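Local atomic coordinates of Lpg2148(MvcA) (Legionella pneumophila subsp. pneumophila str. Philadelphia 1, PDB entry 6K11), a protein that probably acts as a ubiquitin deamidase that also removes ubiquitin from the host conjugating enzyme UBE2N, thereby regulating its activity. Residues A[27-32]-A[370-375]; A[136-141]-A[154-159]; A[233-238]-A[250-255]. All coordinates share one frame; numbering follows the deposited sequence.

Interaction 1: A[27-32]-A[370-375]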
ATOM      1  N   PRO A  27       8.084  14.972  16.236  1.00 31.41           N
ATOM      2  CA  PRO A  27       8.104  16.421  16.469  1.00 30.68           C
ATOM      3  C   PRO A  27       8.084  17.160  15.139  1.00 30.44           C
ATOM      4  O   PRO A  27       8.646  16.690  14.149  1.00 28.77           O
ATOM      5  CB  PRO A  27       9.412  16.648  17.249  1.00 30.60           C
ATOM      6  CG  PRO A  27       9.720  15.271  17.880  1.00 33.90           C
ATOM      7  CD  PRO A  27       9.257  14.293  16.823  1.00 36.63           C
ATOM      8  N   ALA A  28       7.378  18.292  15.116  1.00 30.24           N
ATOM      9  CA  ALA A  28       7.184  19.020  13.861  1.00 30.75           C
ATOM     10  C   ALA A  28       8.515  19.433  13.247  1.00 33.63           C
ATOM     11  O   ALA A  28       8.680  19.390  12.017  1.00 29.98           O
ATOM     12  CB  ALA A  28       6.308  20.250  14.092  1.00 31.84           C
ATOM     13  N   GLU A  29       9.469  19.863  14.076  1.00 31.32           N
ATOM     14  CA  GLU A  29      10.753  20.272  13.511  1.00 31.60           C
ATOM     15  C   GLU A  29      11.451  19.103  12.836  1.00 32.37           C
ATOM     16  O   GLU A  29      12.093  19.274  11.792  1.00 32.62           O
ATOM     17  CB  GLU A  29      11.652  20.901  14.579  1.00 38.80           C
ATOM     18  CG  GLU A  29      12.906  21.570  13.982  1.00 41.10           C
ATOM     19  CD  GLU A  29      13.814  22.233  15.033  1.00 49.15           C
ATOM     20  OE1 GLU A  29      14.518  21.512  15.756  1.00 40.27           O
ATOM     21  OE2 GLU A  29      13.818  23.480  15.135  1.00 55.13           O
ATOM     22  N   VAL A  30      11.327  17.903  13.407  1.00 30.15           N
ATOM     23  CA  VAL A  30      11.954  16.717  12.824  1.00 31.12           C
ATOM     24  C   VAL A  30      11.299  16.376  11.486  1.00 32.09           C
ATOM     25  O   VAL A  30      11.980  16.094  10.487  1.00 31.01           O
ATOM     26  CB  VAL A  30      11.868  15.539  13.818  1.00 32.05           C
ATOM     27  CG1 VAL A  30      12.389  14.247  13.197  1.00 34.00           C
ATOM     28  CG2 VAL A  30      12.635  15.875  15.099  1.00 31.45           C
ATOM     29  N   LEU A  31       9.965  16.390  11.456  1.00 32.04           N
ATOM     30  CA  LEU A  31       9.233  16.157  10.211  1.00 33.95           C
ATOM     31  C   LEU A  31       9.631  17.170   9.142  1.00 31.93           C
ATOM     32  O   LEU A  31       9.883  16.807   7.980  1.00 32.92           O
ATOM     33  CB  LEU A  31       7.729  16.225  10.478  1.00 30.57           C
ATOM     34  CG  LEU A  31       6.872  16.144   9.212  1.00 32.60           C
ATOM     35  CD1 LEU A  31       7.073  14.776   8.582  1.00 36.68           C
ATOM     36  CD2 LEU A  31       5.384  16.377   9.511  1.00 32.58           C
ATOM     37  N   GLY A  32       9.675  18.451   9.517  1.00 32.41           N
ATOM     38  CA  GLY A  32      10.036  19.485   8.559  1.00 32.73           C
ATOM     39  C   GLY A  32      11.445  19.321   8.019  1.00 33.90           C
ATOM     40  O   GLY A  32      11.679  19.475   6.819  1.00 30.53           O
ATOM     41  N   LYS A 370       6.435  23.466   8.430  1.00 29.62           N
ATOM     42  CA  LYS A 370       6.768  24.279   7.256  1.00 31.25           C
ATOM     43  C   LYS A 370       7.959  25.194   7.534  1.00 29.06           C
ATOM     44  O   LYS A 370       8.877  25.308   6.713  1.00 34.89           O
ATOM     45  CB  LYS A 370       5.543  25.096   6.833  1.00 30.84           C
ATOM     46  CG  LYS A 370       5.783  26.030   5.621  1.00 33.64           C
ATOM     47  CD  LYS A 370       4.451  26.610   5.121  1.00 33.66           C
ATOM     48  CE  LYS A 370       4.575  27.184   3.706  1.00 41.91           C
ATOM     49  NZ  LYS A 370       3.264  27.674   3.164  1.00 40.75           N
ATOM     50  N   LEU A 371       7.951  25.869   8.681  1.00 33.75           N
ATOM     51  CA  LEU A 371       9.086  26.704   9.054  1.00 35.80           C
ATOM     52  C   LEU A 371      10.375  25.890   9.114  1.00 37.37           C
ATOM     53  O   LEU A 371      11.412  26.304   8.580  1.00 35.82           O
ATOM     54  CB  LEU A 371       8.801  27.376  10.392  1.00 36.72           C
ATOM     55  CG  LEU A 371       9.988  28.178  10.912  1.00 44.07           C
ATOM     56  CD1 LEU A 371      10.197  29.407  10.021  1.00 44.51           C
ATOM     57  CD2 LEU A 371       9.793  28.566  12.366  1.00 50.47           C
ATOM     58  N   ALA A 372      10.332  24.724   9.764  1.00 36.26           N
ATOM     59  CA  ALA A 372      11.529  23.890   9.867  1.00 36.26           C
ATOM     60  C   ALA A 372      12.007  23.438   8.492  1.00 37.09           C
ATOM     61  O   ALA A 372      13.218  23.433   8.206  1.00 34.74           O
ATOM     62  CB  ALA A 372      11.254  22.683  10.765  1.00 34.07           C
ATOM     63  N   MET A 373      11.074  23.036   7.632  1.00 34.71           N
ATOM     64  CA  MET A 373      11.437  22.641   6.274  1.00 33.80           C
ATOM     65  C   MET A 373      12.115  23.791   5.536  1.00 35.12           C
ATOM     66  O   MET A 373      13.164  23.604   4.899  1.00 35.73           O
ATOM     67  CB  MET A 373      10.187  22.167   5.514  1.00 34.49           C
ATOM     68  CG  MET A 373      10.470  21.677   4.088  1.00 34.32           C
ATOM     69  SD  MET A 373       9.007  21.204   3.104  1.00 26.32           S
ATOM     70  CE  MET A 373       9.786  20.936   1.507  1.00 42.15           C
ATOM     71  N   THR A 374      11.534  24.992   5.616  1.00 34.24           N
ATOM     72  CA  THR A 374      12.060  26.127   4.861  1.00 36.01           C
ATOM     73  C   THR A 374      13.443  26.530   5.365  1.00 38.32           C
ATOM     74  O   THR A 374      14.372  26.743   4.578  1.00 38.73           O
ATOM     75  CB  THR A 374      11.099  27.311   4.958  1.00 38.53           C
ATOM     76  OG1 THR A 374       9.794  26.912   4.508  1.00 36.53           O
ATOM     77  CG2 THR A 374      11.594  28.462   4.099  1.00 40.74           C
ATOM     78  N   GLU A 375      13.597  26.639   6.687  1.00 39.10           N
ATOM     79  CA  GLU A 375      14.889  27.032   7.239  1.00 39.26           C
ATOM     80  C   GLU A 375      15.954  25.975   6.953  1.00 38.93           C
ATOM     81  O   GLU A 375      17.098  26.312   6.624  1.00 36.32           O
ATOM     82  CB  GLU A 375      14.743  27.312   8.737  1.00 41.67           C
ATOM     83  CG  GLU A 375      13.786  28.480   9.013  1.00 46.96           C
ATOM     84  CD  GLU A 375      13.682  28.877  10.484  1.00 56.03           C
ATOM     85  OE1 GLU A 375      13.295  30.042  10.764  1.00 57.87           O
ATOM     86  OE2 GLU A 375      13.971  28.026  11.361  1.00 60.17           O
TER

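Interaction 2: A[136-141]-A[154-159]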
ATOM      1  N   VAL A 136       9.774  -5.219 -25.483  1.00 37.70           N
ATOM      2  CA  VAL A 136      10.420  -4.045 -26.067  1.00 36.89           C
ATOM      3  C   VAL A 136      11.702  -4.492 -26.748  1.00 41.92           C
ATOM      4  O   VAL A 136      12.599  -5.044 -26.098  1.00 38.88           O
ATOM      5  CB  VAL A 136      10.726  -2.958 -25.024  1.00 39.47           C
ATOM      6  CG1 VAL A 136      11.494  -1.805 -25.669  1.00 41.68           C
ATOM      7  CG2 VAL A 136       9.435  -2.460 -24.336  1.00 43.13           C
ATOM      8  N   LYS A 137      11.800  -4.232 -28.048  1.00 37.87           N
ATOM      9  CA  LYS A 137      13.024  -4.469 -28.798  1.00 41.14           C
ATOM     10  C   LYS A 137      13.867  -3.199 -28.763  1.00 46.56           C
ATOM     11  O   LYS A 137      13.388  -2.122 -29.132  1.00 45.11           O
ATOM     12  CB  LYS A 137      12.696  -4.864 -30.236  1.00 42.58           C
ATOM     13  CG  LYS A 137      13.884  -5.223 -31.053  1.00 45.26           C
ATOM     14  CD  LYS A 137      13.436  -5.651 -32.438  1.00 44.27           C
ATOM     15  CE  LYS A 137      14.475  -5.295 -33.479  1.00 45.82           C
ATOM     16  NZ  LYS A 137      14.046  -5.758 -34.827  1.00 45.23           N
ATOM     17  N   THR A 138      15.109  -3.320 -28.306  1.00 43.16           N
ATOM     18  CA  THR A 138      15.983  -2.162 -28.189  1.00 50.60           C
ATOM     19  C   THR A 138      17.426  -2.550 -28.471  1.00 52.75           C
ATOM     20  O   THR A 138      17.890  -3.620 -28.063  1.00 49.59           O
ATOM     21  CB  THR A 138      15.892  -1.514 -26.800  1.00 53.00           C
ATOM     22  OG1 THR A 138      16.900  -0.496 -26.681  1.00 56.64           O
ATOM     23  CG2 THR A 138      16.076  -2.559 -25.701  1.00 49.99           C
ATOM     24  N   LYS A 139      18.126  -1.670 -29.177  1.00 54.88           N
ATOM     25  CA  LYS A 139      19.554  -1.843 -29.379  1.00 57.19           C
ATOM     26  C   LYS A 139      20.282  -1.769 -28.044  1.00 59.95           C
ATOM     27  O   LYS A 139      19.863  -1.067 -27.118  1.00 59.84           O
ATOM     28  CB  LYS A 139      20.090  -0.770 -30.329  1.00 60.42           C
ATOM     29  CG  LYS A 139      19.686  -0.977 -31.792  1.00 60.08           C
ATOM     30  CD  LYS A 139      20.526  -0.113 -32.733  1.00 66.96           C
ATOM     31  CE  LYS A 139      20.250  -0.437 -34.206  1.00 66.90           C
ATOM     32  NZ  LYS A 139      20.274  -1.903 -34.509  1.00 68.18           N
ATOM     33  N   ASN A 140      21.383  -2.517 -27.950  1.00 57.88           N
ATOM     34  CA  ASN A 140      22.192  -2.493 -26.738  1.00 62.00           C
ATOM     35  C   ASN A 140      22.648  -1.079 -26.400  1.00 66.11           C
ATOM     36  O   ASN A 140      22.690  -0.705 -25.223  1.00 66.14           O
ATOM     37  CB  ASN A 140      23.394  -3.423 -26.903  1.00 60.04           C
ATOM     38  CG  ASN A 140      23.975  -3.860 -25.584  1.00 66.06           C
ATOM     39  OD1 ASN A 140      24.169  -3.049 -24.677  1.00 70.65           O
ATOM     40  ND2 ASN A 140      24.244  -5.154 -25.457  1.00 66.10           N
ATOM     41  N   GLU A 141      22.950  -0.270 -27.418  1.00 67.24           N
ATOM     42  CA  GLU A 141      23.470   1.075 -27.186  1.00 68.76           C
ATOM     43  C   GLU A 141      22.507   1.945 -26.382  1.00 66.51           C
ATOM     44  O   GLU A 141      22.952   2.835 -25.647  1.00 67.79           O
ATOM     45  CB  GLU A 141      23.789   1.726 -28.530  1.00 68.99           C
ATOM     46  CG  GLU A 141      24.370   0.729 -29.530  1.00 75.79           C
ATOM     47  CD  GLU A 141      24.138   1.139 -30.974  1.00 78.96           C
ATOM     48  OE1 GLU A 141      23.855   0.246 -31.812  1.00 78.17           O
ATOM     49  OE2 GLU A 141      24.248   2.345 -31.273  1.00 81.47           O
ATOM     50  N   TYR A 154      12.625  -7.173 -22.331  1.00 35.43           N
ATOM     51  CA  TYR A 154      13.490  -6.418 -23.232  1.00 35.49           C
ATOM     52  C   TYR A 154      14.309  -7.374 -24.089  1.00 38.74           C
ATOM     53  O   TYR A 154      15.006  -8.246 -23.561  1.00 34.01           O
ATOM     54  CB  TYR A 154      14.420  -5.484 -22.448  1.00 34.77           C
ATOM     55  CG  TYR A 154      13.673  -4.309 -21.845  1.00 39.86           C
ATOM     56  CD1 TYR A 154      13.501  -3.132 -22.564  1.00 40.49           C
ATOM     57  CD2 TYR A 154      13.105  -4.394 -20.579  1.00 41.36           C
ATOM     58  CE1 TYR A 154      12.790  -2.054 -22.033  1.00 40.40           C
ATOM     59  CE2 TYR A 154      12.400  -3.326 -20.038  1.00 41.67           C
ATOM     60  CZ  TYR A 154      12.249  -2.159 -20.770  1.00 44.35           C
ATOM     61  OH  TYR A 154      11.542  -1.100 -20.232  1.00 46.78           O
ATOM     62  N   LEU A 155      14.244  -7.199 -25.407  1.00 37.12           N
ATOM     63  CA  LEU A 155      15.016  -8.007 -26.348  1.00 35.57           C
ATOM     64  C   LEU A 155      16.102  -7.136 -26.965  1.00 40.13           C
ATOM     65  O   LEU A 155      15.810  -6.187 -27.700  1.00 39.04           O
ATOM     66  CB  LEU A 155      14.120  -8.613 -27.427  1.00 37.29           C
ATOM     67  CG  LEU A 155      14.858  -9.288 -28.595  1.00 39.30           C
ATOM     68  CD1 LEU A 155      15.651 -10.520 -28.105  1.00 35.92           C
ATOM     69  CD2 LEU A 155      13.856  -9.680 -29.674  1.00 37.86           C
ATOM     70  N   LEU A 156      17.352  -7.468 -26.667  1.00 38.39           N
ATOM     71  CA  LEU A 156      18.522  -6.807 -27.219  1.00 42.18           C
ATOM     72  C   LEU A 156      19.135  -7.700 -28.288  1.00 42.93           C
ATOM     73  O   LEU A 156      18.726  -8.853 -28.470  1.00 38.61           O
ATOM     74  CB  LEU A 156      19.553  -6.512 -26.122  1.00 43.36           C
ATOM     75  CG  LEU A 156      19.381  -5.351 -25.141  1.00 48.99           C
ATOM     76  CD1 LEU A 156      18.015  -5.343 -24.479  1.00 48.08           C
ATOM     77  CD2 LEU A 156      20.483  -5.425 -24.088  1.00 52.67           C
ATOM     78  N   GLU A 157      20.142  -7.158 -28.988  1.00 43.80           N
ATOM     79  CA  GLU A 157      20.904  -7.975 -29.934  1.00 45.46           C
ATOM     80  C   GLU A 157      21.453  -9.231 -29.270  1.00 46.45           C
ATOM     81  O   GLU A 157      21.522 -10.292 -29.898  1.00 47.27           O
ATOM     82  CB  GLU A 157      22.067  -7.177 -30.539  1.00 46.40           C
ATOM     83  CG  GLU A 157      21.663  -6.009 -31.410  1.00 51.46           C
ATOM     84  CD  GLU A 157      21.846  -4.689 -30.696  1.00 55.59           C
ATOM     85  OE1 GLU A 157      21.529  -4.631 -29.485  1.00 55.96           O
ATOM     86  OE2 GLU A 157      22.314  -3.719 -31.332  1.00 62.20           O
ATOM     87  N   ASN A 158      21.868  -9.133 -28.001  1.00 44.62           N
ATOM     88  CA  ASN A 158      22.588 -10.233 -27.371  1.00 46.43           C
ATOM     89  C   ASN A 158      22.060 -10.624 -25.996  1.00 46.04           C
ATOM     90  O   ASN A 158      22.709 -11.422 -25.308  1.00 44.83           O
ATOM     91  CB  ASN A 158      24.078  -9.905 -27.262  1.00 47.28           C
ATOM     92  CG  ASN A 158      24.342  -8.512 -26.733  1.00 52.88           C
ATOM     93  OD1 ASN A 158      23.490  -7.892 -26.085  1.00 53.86           O
ATOM     94  ND2 ASN A 158      25.541  -8.004 -27.012  1.00 61.57           N
ATOM     95  N   LYS A 159      20.911 -10.102 -25.579  1.00 38.86           N
ATOM     96  CA  LYS A 159      20.350 -10.440 -24.278  1.00 39.82           C
ATOM     97  C   LYS A 159      18.830 -10.417 -24.390  1.00 38.80           C
ATOM     98  O   LYS A 159      18.267  -9.672 -25.196  1.00 36.78           O
ATOM     99  CB  LYS A 159      20.829  -9.469 -23.187  1.00 43.38           C
ATOM    100  CG  LYS A 159      22.340  -9.500 -22.889  1.00 47.39           C
ATOM    101  CD  LYS A 159      22.659 -10.427 -21.708  1.00 47.97           C
ATOM    102  CE  LYS A 159      24.160 -10.467 -21.367  1.00 46.27           C
ATOM    103  NZ  LYS A 159      24.857  -9.289 -21.931  1.00 53.40           N
TER

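Interaction 3: A[233-238]-A[250-255]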
ATOM      1  N   SER A 233      -3.519  -2.112   2.220  1.00 32.53           N
ATOM      2  CA  SER A 233      -3.141  -2.570   3.547  1.00 32.55           C
ATOM      3  C   SER A 233      -4.188  -2.049   4.516  1.00 30.51           C
ATOM      4  O   SER A 233      -4.696  -0.942   4.328  1.00 29.68           O
ATOM      5  CB  SER A 233      -1.750  -2.041   3.922  1.00 30.78           C
ATOM      6  OG  SER A 233      -1.546  -2.071   5.326  1.00 33.46           O
ATOM      7  N   PHE A 234      -4.545  -2.851   5.513  1.00 28.72           N
ATOM      8  CA  PHE A 234      -5.453  -2.378   6.554  1.00 30.74           C
ATOM      9  C   PHE A 234      -5.321  -3.290   7.756  1.00 29.85           C
ATOM     10  O   PHE A 234      -4.676  -4.341   7.701  1.00 31.47           O
ATOM     11  CB  PHE A 234      -6.923  -2.302   6.076  1.00 30.15           C
ATOM     12  CG  PHE A 234      -7.545  -3.633   5.681  1.00 32.55           C
ATOM     13  CD1 PHE A 234      -7.325  -4.180   4.416  1.00 33.60           C
ATOM     14  CD2 PHE A 234      -8.409  -4.301   6.556  1.00 33.59           C
ATOM     15  CE1 PHE A 234      -7.916  -5.379   4.041  1.00 32.61           C
ATOM     16  CE2 PHE A 234      -9.016  -5.495   6.180  1.00 35.06           C
ATOM     17  CZ  PHE A 234      -8.759  -6.040   4.916  1.00 28.36           C
ATOM     18  N   THR A 235      -5.935  -2.868   8.855  1.00 31.74           N
ATOM     19  CA  THR A 235      -5.927  -3.652  10.070  1.00 31.02           C
ATOM     20  C   THR A 235      -7.358  -3.818  10.555  1.00 32.81           C
ATOM     21  O   THR A 235      -8.265  -3.062  10.189  1.00 30.43           O
ATOM     22  CB  THR A 235      -5.048  -3.002  11.163  1.00 32.10           C
ATOM     23  OG1 THR A 235      -5.449  -1.631  11.352  1.00 30.98           O
ATOM     24  CG2 THR A 235      -3.583  -3.038  10.762  1.00 33.71           C
ATOM     25  N   ILE A 236      -7.550  -4.836  11.380  1.00 32.33           N
ATOM     26  CA  ILE A 236      -8.811  -5.067  12.061  1.00 29.55           C
ATOM     27  C   ILE A 236      -8.474  -5.336  13.516  1.00 33.50           C
ATOM     28  O   ILE A 236      -7.548  -6.104  13.811  1.00 34.87           O
ATOM     29  CB  ILE A 236      -9.602  -6.239  11.449  1.00 31.51           C
ATOM     30  CG1 ILE A 236     -10.253  -5.810  10.119  1.00 33.94           C
ATOM     31  CG2 ILE A 236     -10.686  -6.720  12.428  1.00 34.42           C
ATOM     32  CD1 ILE A 236     -11.039  -6.913   9.454  1.00 33.98           C
ATOM     33  N   TYR A 237      -9.212  -4.702  14.420  1.00 34.03           N
ATOM     34  CA  TYR A 237      -8.997  -4.857  15.854  1.00 37.59           C
ATOM     35  C   TYR A 237     -10.246  -5.485  16.456  1.00 34.75           C
ATOM     36  O   TYR A 237     -11.363  -5.019  16.211  1.00 32.18           O
ATOM     37  CB  TYR A 237      -8.686  -3.505  16.503  1.00 33.87           C
ATOM     38  CG  TYR A 237      -8.524  -3.538  18.010  1.00 33.44           C
ATOM     39  CD1 TYR A 237      -7.586  -4.375  18.623  1.00 36.39           C
ATOM     40  CD2 TYR A 237      -9.304  -2.717  18.817  1.00 33.72           C
ATOM     41  CE1 TYR A 237      -7.433  -4.392  20.016  1.00 34.80           C
ATOM     42  CE2 TYR A 237      -9.160  -2.728  20.204  1.00 36.55           C
ATOM     43  CZ  TYR A 237      -8.229  -3.574  20.793  1.00 37.29           C
ATOM     44  OH  TYR A 237      -8.098  -3.584  22.171  1.00 40.70           O
ATOM     45  N   ILE A 238     -10.061  -6.554  17.215  1.00 36.44           N
ATOM     46  CA  ILE A 238     -11.159  -7.265  17.854  1.00 35.62           C
ATOM     47  C   ILE A 238     -10.937  -7.228  19.363  1.00 38.40           C
ATOM     48  O   ILE A 238     -10.194  -8.044  19.914  1.00 38.26           O
ATOM     49  CB  ILE A 238     -11.275  -8.712  17.342  1.00 36.95           C
ATOM     50  CG1 ILE A 238     -11.381  -8.727  15.817  1.00 34.74           C
ATOM     51  CG2 ILE A 238     -12.507  -9.388  17.963  1.00 38.08           C
ATOM     52  CD1 ILE A 238     -10.952 -10.041  15.181  1.00 40.30           C
ATOM     53  N   TYR A 250     -13.412  -4.061  14.217  1.00 30.98           N
ATOM     54  CA  TYR A 250     -13.354  -2.703  13.671  1.00 34.24           C
ATOM     55  C   TYR A 250     -12.233  -2.636  12.648  1.00 30.78           C
ATOM     56  O   TYR A 250     -11.062  -2.858  13.009  1.00 30.52           O
ATOM     57  CB  TYR A 250     -13.150  -1.670  14.780  1.00 31.95           C
ATOM     58  CG  TYR A 250     -14.284  -1.712  15.775  1.00 35.80           C
ATOM     59  CD1 TYR A 250     -15.464  -1.011  15.546  1.00 35.81           C
ATOM     60  CD2 TYR A 250     -14.200  -2.511  16.906  1.00 38.08           C
ATOM     61  CE1 TYR A 250     -16.521  -1.076  16.455  1.00 38.27           C
ATOM     62  CE2 TYR A 250     -15.248  -2.582  17.814  1.00 40.86           C
ATOM     63  CZ  TYR A 250     -16.402  -1.864  17.583  1.00 39.60           C
ATOM     64  OH  TYR A 250     -17.442  -1.937  18.484  1.00 43.30           O
ATOM     65  N   PRO A 251     -12.530  -2.343  11.380  1.00 31.12           N
ATOM     66  CA  PRO A 251     -11.457  -2.131  10.405  1.00 29.98           C
ATOM     67  C   PRO A 251     -10.993  -0.686  10.418  1.00 28.84           C
ATOM     68  O   PRO A 251     -11.787   0.252  10.556  1.00 29.19           O
ATOM     69  CB  PRO A 251     -12.125  -2.490   9.066  1.00 28.80           C
ATOM     70  CG  PRO A 251     -13.577  -2.098   9.264  1.00 30.62           C
ATOM     71  CD  PRO A 251     -13.868  -2.255  10.760  1.00 31.97           C
ATOM     72  N   TYR A 252      -9.675  -0.526  10.260  1.00 30.74           N
ATOM     73  CA  TYR A 252      -8.995   0.762  10.236  1.00 29.58           C
ATOM     74  C   TYR A 252      -8.175   0.873   8.958  1.00 28.32           C
ATOM     75  O   TYR A 252      -7.450  -0.070   8.601  1.00 31.82           O
ATOM     76  CB  TYR A 252      -8.029   0.918  11.431  1.00 28.05           C
ATOM     77  CG  TYR A 252      -8.593   0.655  12.812  1.00 29.66           C
ATOM     78  CD1 TYR A 252      -9.908   0.949  13.135  1.00 30.33           C
ATOM     79  CD2 TYR A 252      -7.766   0.132  13.814  1.00 31.40           C
ATOM     80  CE1 TYR A 252     -10.396   0.702  14.447  1.00 32.02           C
ATOM     81  CE2 TYR A 252      -8.234  -0.109  15.087  1.00 33.19           C
ATOM     82  CZ  TYR A 252      -9.535   0.178  15.401  1.00 29.42           C
ATOM     83  OH  TYR A 252      -9.954  -0.072  16.692  1.00 32.29           O
ATOM     84  N   GLN A 253      -8.237   2.027   8.293  1.00 27.65           N
ATOM     85  CA  GLN A 253      -7.413   2.184   7.102  1.00 29.55           C
ATOM     86  C   GLN A 253      -7.290   3.641   6.676  1.00 27.16           C
ATOM     87  O   GLN A 253      -8.088   4.505   7.058  1.00 26.38           O
ATOM     88  CB  GLN A 253      -7.984   1.374   5.931  1.00 29.40           C
ATOM     89  CG  GLN A 253      -9.358   1.882   5.463  1.00 26.01           C
ATOM     90  CD  GLN A 253      -9.690   1.355   4.093  1.00 28.56           C
ATOM     91  OE1 GLN A 253      -9.725   0.143   3.893  1.00 30.32           O
ATOM     92  NE2 GLN A 253      -9.884   2.247   3.137  1.00 26.60           N
ATOM     93  N   ALA A 254      -6.272   3.885   5.855  1.00 26.02           N
ATOM     94  CA  ALA A 254      -6.179   5.020   4.945  1.00 28.15           C
ATOM     95  C   ALA A 254      -6.085   4.486   3.515  1.00 26.89           C
ATOM     96  O   ALA A 254      -5.836   3.298   3.292  1.00 26.31           O
ATOM     97  CB  ALA A 254      -4.948   5.903   5.257  1.00 28.16           C
ATOM     98  N   TYR A 255      -6.335   5.360   2.542  1.00 28.11           N
ATOM     99  CA  TYR A 255      -6.201   4.996   1.128  1.00 28.62           C
ATOM    100  C   TYR A 255      -5.656   6.209   0.386  1.00 25.48           C
ATOM    101  O   TYR A 255      -6.353   7.221   0.249  1.00 27.00           O
ATOM    102  CB  TYR A 255      -7.536   4.519   0.533  1.00 23.27           C
ATOM    103  CG  TYR A 255      -7.334   3.583  -0.638  1.00 30.04           C
ATOM    104  CD1 TYR A 255      -6.810   4.051  -1.845  1.00 28.06           C
ATOM    105  CD2 TYR A 255      -7.620   2.225  -0.527  1.00 31.19           C
ATOM    106  CE1 TYR A 255      -6.592   3.175  -2.931  1.00 35.58           C
ATOM    107  CE2 TYR A 255      -7.420   1.351  -1.598  1.00 29.94           C
ATOM    108  CZ  TYR A 255      -6.895   1.824  -2.788  1.00 34.37           C
ATOM    109  OH  TYR A 255      -6.692   0.941  -3.823  1.00 32.63           O
TER
HETATM  110  O   HOH W   1      -4.616   1.196   6.056  1.00 27.76           O
HETATM  111  O   HOH W   2      -4.671   0.202   9.208  1.00 31.24           O

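Interaction 1: A[27-32]-A[370-375]
Ala372 turns its methyl group onto the start of helix 28-39, where Gly32 has no side chain to hold the two backbones apart. The result is a close helix-helix crossing: the axes of segments 28-32 and 370-375 come within 7.3 Å at -43°, and Gly32 CA lies 4.1 Å from Met373 CA. Ala372 CB rests over the first turn, 3.7 Å from Glu29 O, and meets the Glu29 CG methylene at 3.8 Å. With CG anti to the backbone N (chi1 -170°), Glu29 lays this methylene on the Ala372 methyl, and the extended chain beyond it carries the carboxylate to the exposed border, on the same side as Glu375. Met373 passes the crossing differently. Its fully extended chain (chi1 -178°) takes the sulfur past Gly32 toward Gln35, Ala36 and Ser39 further along helix 28-39 and toward Val60 of helix 49-64. The root of Met373 is what touches: CA makes a CA-H...O contact of 3.2 Å with Gly32 O, and CB sits beside that oxygen as well. On the far flank of helix 358-381, Lys370 O accepts hydrogen bonds from both Thr374 N and Thr374 OG1, which reach it from opposite faces of its carbonyl plane.

Interaction 2: A[136-141]-A[154-159]
The side chains of Val136 and Tyr154 lie side by side and point the same way, with Val136 CB 3.7 Å from Tyr154 CD1 and the Val136 CG1 methyl close to Tyr154 CD1 and CE1. Next to them Thr138 brings CG2 near the plane of the Tyr154 ring, at its edge, and packs the same methyl on Leu156 CD1 at 3.6 Å. This follows from a chi1 of 172°, which sets CG2 between the backbone N and the carbonyl carbon and sends OG1 the other way, to a hydrogen bond with Lys139 O. The hydroxyl of Tyr154 ends on Val149 O, and Phe143 meets its ring.

Beneath these side chains lies a parallel strand pairing in the mixed sheet of the MvcA insertion domain, where strands 134-137 and 152-155 are neighbours. Two nearly straight bonds carry it: Leu155 N to Val136 O (2.8 Å, 169°) and Thr138 N to Leu155 O (3.0 Å). Lys137 and Leu155 occupy the opposite face, Leu155 against Ile186 and Leu160. Lys137 NZ is held by the carbonyls of Phe183, Ile186 and Gly187 at the end of helix 176-185, with a cation-pi contact to the Phe183 ring.

Beyond Thr138 and Leu156 the backbones diverge, no longer bonded as a ladder, and the contact passes to polar side chains at a more exposed border. Glu157, bent at chi2 (104°), reaches back so that the syn lone pair of OE1 takes the Asn140 N-H at 2.6 Å, at the start of a 3-10 segment. Glu157 OE2 faces the exposed border, where Lys139 NZ stands 4.2 Å away, beyond salt-bridge range, and the Glu141 carboxylate is similarly near. Asn140 and Asn158 set their amide planes almost perpendicular, and the bond from Asn140 ND2 to Asn158 OD1 is weak (2.9 Å).

Interaction 3: A[233-238]-A[250-255]
Tyr252, Tyr237 and Tyr250 lose the most surface in this contact, and all three project from one face of a two-stranded antiparallel hairpin. Tyr252 and Tyr237 lie alongside each other and point the same way. The ring of Tyr252 runs past the root of Tyr237, with Tyr252 CE2 3.7 Å from Tyr237 CB and Tyr252 OH 3.5 Å from Tyr237 CD2. Tyr237 can lie there because its CG is anti to the backbone N (chi1 177°), which carries the ring beyond the Tyr252 hydroxyl toward Gly5 O, the partner of its own OH. Tyr252 OH bonds to His9 ND1. At its other end, the Tyr252 side chain is met by Thr235 OG1, 3.6 Å from Tyr252 CB, and Tyr250 O lies above one face of the ring, toward the rim. Tyr250 turns CD2 to Tyr237 O, which sits near the plane of its ring, and stacks on His9.

The backbone beneath is paired twice over. Thr235 and Tyr252 exchange two hydrogen bonds, Tyr252 N to Thr235 O being the shorter at 2.9 Å; Tyr237 N to Tyr250 O and Tyr250 N to Tyr237 O are both 3.0 Å. Between them Ile236 and Pro251 form a non-hydrogen-bonded pair, with Ile236 CG1 against the proline ring on the opposite face. One water links Thr235 OG1 to Tyr252 O; farther on, where the strands part, another bridges Ser233 O and Ala254 N.

Strand 250-252 is the outermost strand of the antiparallel sheet within the chain; strand 228-238 pairs on its far side with strand 120-129, and helices 4-19 and 71-83 cover the tyrosine face.

The three contacts hold different elements and nowhere touch. Interaction 3 lies nearest the centre of the molecule, with its centre about 29 Å from that of interaction 1 and about 45 Å from that of interaction 2. Interactions 1 and 3 are buried, yet their chemistry differs: the helix crossing has no hydrogen bond between its segments and depends on small residues, whereas the sheet border combines paired backbones, large aromatic rings and bridging waters. Interaction 2, in the insertion domain, is again a strand pairing, but parallel, and only partly buried, with hydrogen bonds to a carboxylate and, weakly, between side-chain amides taking over at its exposed end. Interaction 1 joins parts of the chain 338 residues apart; the other two are local.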